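Local coordinates for VP24 (PDB 5HLJ), which serves as a major structural protein of the white spot syndrome virus envelope, probably held in the viral membrane by a transmembrane helix, at residues 103-116 against 161-174. Numbering follows the deposited sequence.
Sequences RDITVDSVSLSPGL and HYLLSMRFSPGNDL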
loop_
_atom_site.group_PDB
_atom_site.type_symbol
_atom_site.label_atom_id
_atom_site.label_comp_id
_atom_site.label_asym_id
_atom_site.label_seq_id
_atom_site.Cartn_x
_atom_site.Cartn_y
_atom_site.Cartn_z
ATOM N N ARG A 103 -23.823 6.783 3.174
ATOM C CA ARG A 103 -23.379 6.404 1.832
ATOM C C ARG A 103 -22.710 5.047 1.762
ATOM O O ARG A 103 -22.160 4.557 2.742
ATOM C CB ARG A 103 -22.420 7.443 1.264
ATOM C CG ARG A 103 -23.119 8.584 0.583
ATOM C CD ARG A 103 -22.152 9.458 -0.198
ATOM N NE ARG A 103 -21.326 8.740 -1.167
ATOM C CZ ARG A 103 -20.652 9.349 -2.141
ATOM N NH1 ARG A 103 -20.714 10.667 -2.257
ATOM N NH2 ARG A 103 -19.923 8.654 -3.004
ATOM N N ASP A 104 -22.783 4.450 0.580
ATOM C CA ASP A 104 -21.958 3.306 0.241
ATOM C C ASP A 104 -20.476 3.634 0.444
ATOM O O ASP A 104 -20.037 4.760 0.190
ATOM C CB ASP A 104 -22.209 2.885 -1.202
ATOM C CG ASP A 104 -23.552 2.186 -1.387
ATOM O OD1 ASP A 104 -23.890 1.862 -2.546
ATOM O OD2 ASP A 104 -24.250 1.920 -0.381
ATOM N N ILE A 105 -19.721 2.646 0.912
ATOM C CA ILE A 105 -18.282 2.766 1.105
ATOM C C ILE A 105 -17.571 1.652 0.357
ATOM O O ILE A 105 -17.998 0.502 0.429
ATOM C CB ILE A 105 -17.906 2.673 2.585
ATOM C CG1 ILE A 105 -18.543 3.818 3.371
ATOM C CG2 ILE A 105 -16.396 2.634 2.748
ATOM C CD1 ILE A 105 -18.415 3.645 4.849
ATOM N N THR A 106 -16.506 1.974 -0.368
ATOM C CA THR A 106 -15.678 0.928 -0.958
ATOM C C THR A 106 -14.418 0.735 -0.110
ATOM O O THR A 106 -13.746 1.705 0.270
ATOM C CB THR A 106 -15.282 1.234 -2.435
ATOM O OG1 THR A 106 -16.462 1.416 -3.234
ATOM C CG2 THR A 106 -14.462 0.072 -3.036
ATOM N N VAL A 107 -14.120 -0.511 0.228
ATOM C CA VAL A 107 -12.813 -0.821 0.782
ATOM C C VAL A 107 -11.880 -1.110 -0.394
ATOM O O VAL A 107 -12.014 -2.130 -1.058
ATOM C CB VAL A 107 -12.868 -2.003 1.774
ATOM C CG1 VAL A 107 -11.510 -2.209 2.446
ATOM C CG2 VAL A 107 -13.925 -1.730 2.836
ATOM N N ASP A 108 -10.961 -0.179 -0.652
ATOM C CA ASP A 108 -10.120 -0.177 -1.851
ATOM C C ASP A 108 -8.972 -1.147 -1.792
ATOM O O ASP A 108 -8.626 -1.778 -2.791
ATOM C CB ASP A 108 -9.531 1.211 -2.082
ATOM C CG ASP A 108 -10.538 2.191 -2.555
ATOM O OD1 ASP A 108 -11.260 1.875 -3.527
ATOM O OD2 ASP A 108 -10.610 3.279 -1.947
ATOM N N SER A 109 -8.346 -1.227 -0.623
ATOM C CA SER A 109 -7.124 -1.996 -0.488
ATOM C C SER A 109 -6.856 -2.285 0.956
ATOM O O SER A 109 -7.406 -1.637 1.845
ATOM C CB SER A 109 -5.937 -1.249 -1.108
ATOM O OG SER A 109 -5.833 0.058 -0.579
ATOM N N VAL A 110 -6.033 -3.287 1.202
ATOM C CA VAL A 110 -5.597 -3.552 2.556
ATOM C C VAL A 110 -4.102 -3.796 2.549
ATOM O O VAL A 110 -3.530 -4.148 1.523
ATOM C CB VAL A 110 -6.316 -4.774 3.188
ATOM C CG1 VAL A 110 -7.818 -4.662 3.024
ATOM C CG2 VAL A 110 -5.819 -6.052 2.585
ATOM N N SER A 111 -3.466 -3.605 3.696
ATOM C CA SER A 111 -2.091 -4.035 3.859
ATOM C C SER A 111 -1.893 -4.480 5.294
ATOM O O SER A 111 -2.685 -4.145 6.170
ATOM C CB SER A 111 -1.103 -2.927 3.462
ATOM O OG SER A 111 -1.382 -1.720 4.139
ATOM N N LEU A 112 -0.853 -5.276 5.509
ATOM C CA LEU A 112 -0.544 -5.830 6.810
ATOM C C LEU A 112 0.885 -5.545 7.181
ATOM O O LEU A 112 1.782 -5.576 6.341
ATOM C CB LEU A 112 -0.725 -7.355 6.847
ATOM C CG LEU A 112 -2.053 -8.094 6.873
ATOM C CD1 LEU A 112 -1.710 -9.560 7.055
ATOM C CD2 LEU A 112 -2.972 -7.612 7.991
ATOM N N SER A 113 1.090 -5.321 8.463
ATOM C CA SER A 113 2.406 -5.330 9.038
ATOM C C SER A 113 2.342 -6.265 10.238
ATOM O O SER A 113 1.350 -6.254 10.964
ATOM C CB SER A 113 2.827 -3.919 9.448
ATOM O OG SER A 113 3.927 -3.952 10.347
ATOM N N PRO A 114 3.381 -7.084 10.451
ATOM C CA PRO A 114 3.451 -7.786 11.742
ATOM C C PRO A 114 3.531 -6.767 12.865
ATOM O O PRO A 114 4.076 -5.683 12.631
ATOM C CB PRO A 114 4.741 -8.603 11.644
ATOM C CG PRO A 114 5.590 -7.845 10.629
ATOM C CD PRO A 114 4.589 -7.297 9.633
ATOM N N GLY A 115 2.960 -7.075 14.025
ATOM C CA GLY A 115 3.160 -6.266 15.216
ATOM C C GLY A 115 4.444 -6.705 15.915
ATOM O O GLY A 115 5.082 -7.674 15.495
ATOM N N LEU A 116 4.843 -5.987 16.965
ATOM C CA LEU A 116 6.021 -6.367 17.742
ATOM C C LEU A 116 5.687 -7.578 18.595
ATOM O O LEU A 116 4.556 -7.715 19.055
ATOM C CB LEU A 116 6.496 -5.205 18.623
ATOM C CG LEU A 116 7.051 -3.996 17.864
ATOM C CD1 LEU A 116 7.229 -2.808 18.797
ATOM C CD2 LEU A 116 8.356 -4.339 17.140
ATOM N N HIS A 161 0.659 -11.732 15.800
ATOM C CA HIS A 161 0.173 -10.369 15.954
ATOM C C HIS A 161 0.368 -9.507 14.706
ATOM O O HIS A 161 1.489 -9.367 14.228
ATOM C CB HIS A 161 0.866 -9.710 17.141
ATOM C CG HIS A 161 0.179 -8.468 17.614
ATOM N ND1 HIS A 161 -1.161 -8.440 17.941
ATOM C CD2 HIS A 161 0.646 -7.213 17.826
ATOM C CE1 HIS A 161 -1.487 -7.225 18.341
ATOM N NE2 HIS A 161 -0.408 -6.459 18.275
ATOM N N TYR A 162 -0.721 -8.934 14.186
ATOM C CA TYR A 162 -0.641 -8.119 12.974
ATOM C C TYR A 162 -1.381 -6.792 13.078
ATOM O O TYR A 162 -2.306 -6.633 13.878
ATOM C CB TYR A 162 -1.156 -8.917 11.758
ATOM C CG TYR A 162 -0.095 -9.882 11.307
ATOM C CD1 TYR A 162 0.055 -11.142 11.919
ATOM C CD2 TYR A 162 0.806 -9.523 10.320
ATOM C CE1 TYR A 162 1.082 -12.015 11.533
ATOM C CE2 TYR A 162 1.817 -10.375 9.933
ATOM C CZ TYR A 162 1.956 -11.618 10.539
ATOM O OH TYR A 162 2.980 -12.432 10.118
ATOM N N LEU A 163 -0.931 -5.838 12.266
ATOM C CA LEU A 163 -1.553 -4.523 12.146
ATOM C C LEU A 163 -2.184 -4.446 10.780
ATOM O O LEU A 163 -1.543 -4.764 9.784
ATOM C CB LEU A 163 -0.528 -3.408 12.329
ATOM C CG LEU A 163 0.361 -3.562 13.566
ATOM C CD1 LEU A 163 1.475 -2.504 13.616
ATOM C CD2 LEU A 163 -0.524 -3.485 14.801
ATOM N N LEU A 164 -3.445 -4.043 10.737
ATOM C CA LEU A 164 -4.205 -4.048 9.504
ATOM C C LEU A 164 -4.508 -2.627 9.050
ATOM O O LEU A 164 -5.036 -1.827 9.812
ATOM C CB LEU A 164 -5.506 -4.831 9.705
ATOM C CG LEU A 164 -6.579 -4.780 8.606
ATOM C CD1 LEU A 164 -6.117 -5.498 7.335
ATOM C CD2 LEU A 164 -7.901 -5.377 9.118
ATOM N N SER A 165 -4.160 -2.315 7.811
ATOM C CA SER A 165 -4.548 -1.050 7.214
ATOM C C SER A 165 -5.603 -1.258 6.145
ATOM O O SER A 165 -5.400 -2.034 5.216
ATOM C CB SER A 165 -3.344 -0.330 6.607
ATOM O OG SER A 165 -2.572 0.305 7.601
ATOM N N MET A 166 -6.726 -0.566 6.275
ATOM C CA MET A 166 -7.748 -0.597 5.230
ATOM C C MET A 166 -7.984 0.804 4.694
ATOM O O MET A 166 -8.083 1.754 5.467
ATOM C CB MET A 166 -9.068 -1.172 5.756
ATOM C CG MET A 166 -8.955 -2.559 6.347
ATOM S SD MET A 166 -10.562 -3.288 6.760
ATOM C CE MET A 166 -11.041 -2.311 8.186
ATOM N N ARG A 167 -8.094 0.943 3.380
ATOM C CA ARG A 167 -8.480 2.228 2.831
ATOM C C ARG A 167 -9.962 2.258 2.503
ATOM O O ARG A 167 -10.455 1.434 1.743
ATOM C CB ARG A 167 -7.658 2.577 1.585
ATOM C CG ARG A 167 -8.049 3.943 1.016
ATOM C CD ARG A 167 -7.148 4.391 -0.133
ATOM N NE ARG A 167 -7.791 5.417 -0.966
ATOM C CZ ARG A 167 -7.209 6.563 -1.333
ATOM N NH1 ARG A 167 -5.967 6.849 -0.928
ATOM N NH2 ARG A 167 -7.866 7.431 -2.107
ATOM N N PHE A 168 -10.666 3.214 3.102
ATOM C CA PHE A 168 -12.072 3.468 2.813
ATOM C C PHE A 168 -12.220 4.610 1.820
ATOM O O PHE A 168 -11.525 5.623 1.923
ATOM C CB PHE A 168 -12.851 3.832 4.092
ATOM C CG PHE A 168 -13.090 2.680 5.027
ATOM C CD1 PHE A 168 -12.465 1.457 4.840
ATOM C CD2 PHE A 168 -13.948 2.831 6.111
ATOM C CE1 PHE A 168 -12.685 0.395 5.731
ATOM C CE2 PHE A 168 -14.186 1.788 6.992
ATOM C CZ PHE A 168 -13.551 0.561 6.801
ATOM N N SER A 169 -13.150 4.475 0.881
ATOM C CA SER A 169 -13.483 5.597 0.010
ATOM C C SER A 169 -14.988 5.641 -0.271
ATOM O O SER A 169 -15.674 4.631 -0.155
ATOM C CB SER A 169 -12.663 5.528 -1.291
ATOM O OG SER A 169 -12.905 4.324 -1.985
ATOM N N PRO A 170 -15.511 6.824 -0.619
ATOM C CA PRO A 170 -16.955 6.949 -0.833
ATOM C C PRO A 170 -17.425 6.278 -2.108
ATOM O O PRO A 170 -16.696 6.268 -3.093
ATOM C CB PRO A 170 -17.170 8.469 -0.928
ATOM C CG PRO A 170 -15.898 9.090 -0.434
ATOM C CD PRO A 170 -14.823 8.120 -0.753
ATOM N N GLY A 171 -18.636 5.732 -2.094
ATOM C CA GLY A 171 -19.264 5.301 -3.328
ATOM C C GLY A 171 -19.091 3.822 -3.575
ATOM O O GLY A 171 -18.604 3.079 -2.711
ATOM N N ASN A 172 -19.481 3.391 -4.769
ATOM C CA ASN A 172 -19.583 1.978 -5.069
ATOM C C ASN A 172 -19.107 1.638 -6.483
ATOM O O ASN A 172 -19.275 0.507 -6.938
ATOM C CB ASN A 172 -21.030 1.524 -4.870
ATOM C CG ASN A 172 -22.019 2.378 -5.651
ATOM O OD1 ASN A 172 -21.823 2.643 -6.834
ATOM N ND2 ASN A 172 -23.070 2.842 -4.977
ATOM N N ASP A 173 -18.509 2.615 -7.166
ATOM C CA ASP A 173 -18.037 2.411 -8.538
ATOM C C ASP A 173 -16.874 1.426 -8.612
ATOM O O ASP A 173 -15.880 1.554 -7.891
ATOM C CB ASP A 173 -17.614 3.742 -9.178
ATOM C CG ASP A 173 -18.798 4.602 -9.581
ATOM O OD1 ASP A 173 -19.729 4.078 -10.238
ATOM O OD2 ASP A 173 -18.790 5.807 -9.237
ATOM N N LEU A 174 -17.016 0.441 -9.489
ATOM C CA LEU A 174 -15.989 -0.577 -9.693
ATOM C C LEU A 174 -15.743 -0.787 -11.184
ATOM O O LEU A 174 -16.580 -0.430 -12.029
ATOM C CB LEU A 174 -16.398 -1.901 -9.053
ATOM C CG LEU A 174 -16.572 -1.959 -7.534
ATOM C CD1 LEU A 174 -17.195 -3.293 -7.148
ATOM C CD2 LEU A 174 -15.241 -1.757 -6.815
HETATM O O HOH W 1 -15.667 2.692 -5.540
#
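Ser111 and Ser165 form a doubly hydrogen-bonded antiparallel pair between strands 105-114 and 161-170. Ser113 with Leu163 and Thr106 with Ser169 repeat it, and Gly115 N reaches His161 O at 2.7 Å to close one end. Regularity breaks at Asp108, whose backbone is helix-like (psi -41°). Asp108 N binds Arg167 O, while Arg167 N returns to Ser109 O, making a beta bulge: Asp108 and Ser109 together stand opposite Arg167, and regular pairing resumes at Val110 with Met166.

Apolar side chains suit the face carrying Val107, Val110, Leu112, Leu164, Met166 and Phe168, because it packs on strand 68-72, Phe168 on Ile68 and Met166 on Leu70. Val107 lies alongside Phe168, CG2 3.8 Å from CE1; Leu112 CD2 meets Leu164 CD1 at 3.8 Å. Tyr162 sets CG beside its own backbone N (chi1 -78°), and CE2 of the ring packs 3.8 Å from Pro114 CB.

The reverse face is mostly polar and rich in serine; Leu163, the apolar exception, packs on Phe132 of the second subunit. The bulge turns Asp108 toward the partner strand, where OD2 accepts the Ser169 hydroxyl on its syn side and forms a long salt bridge with Arg167 NE (3.7 Å). Arg167 approaches its counterparts in both neighbouring subunits.

Where strand 161-170 ends, Thr106 OG1 donates to Gly171 O at 2.8 Å and accepts from a water that also bonds Asp173 O. Glycine suits position 171 because, at phi 97° with an extended psi, a CB would jam against Pro170 O and crowd Arg103 NH2. Asn172 ND2 meets the anti lone pair of Asp104 OD1 at 2.7 Å, and Lys138 supplies that carboxylate's salt bridge. Flanked by strands 19-28 and 135-137, this bulged pair belongs to the antiparallel part of a mixed sheet, consistent with the beta-barrel fold of the virus's envelope proteins VP26 and VP28.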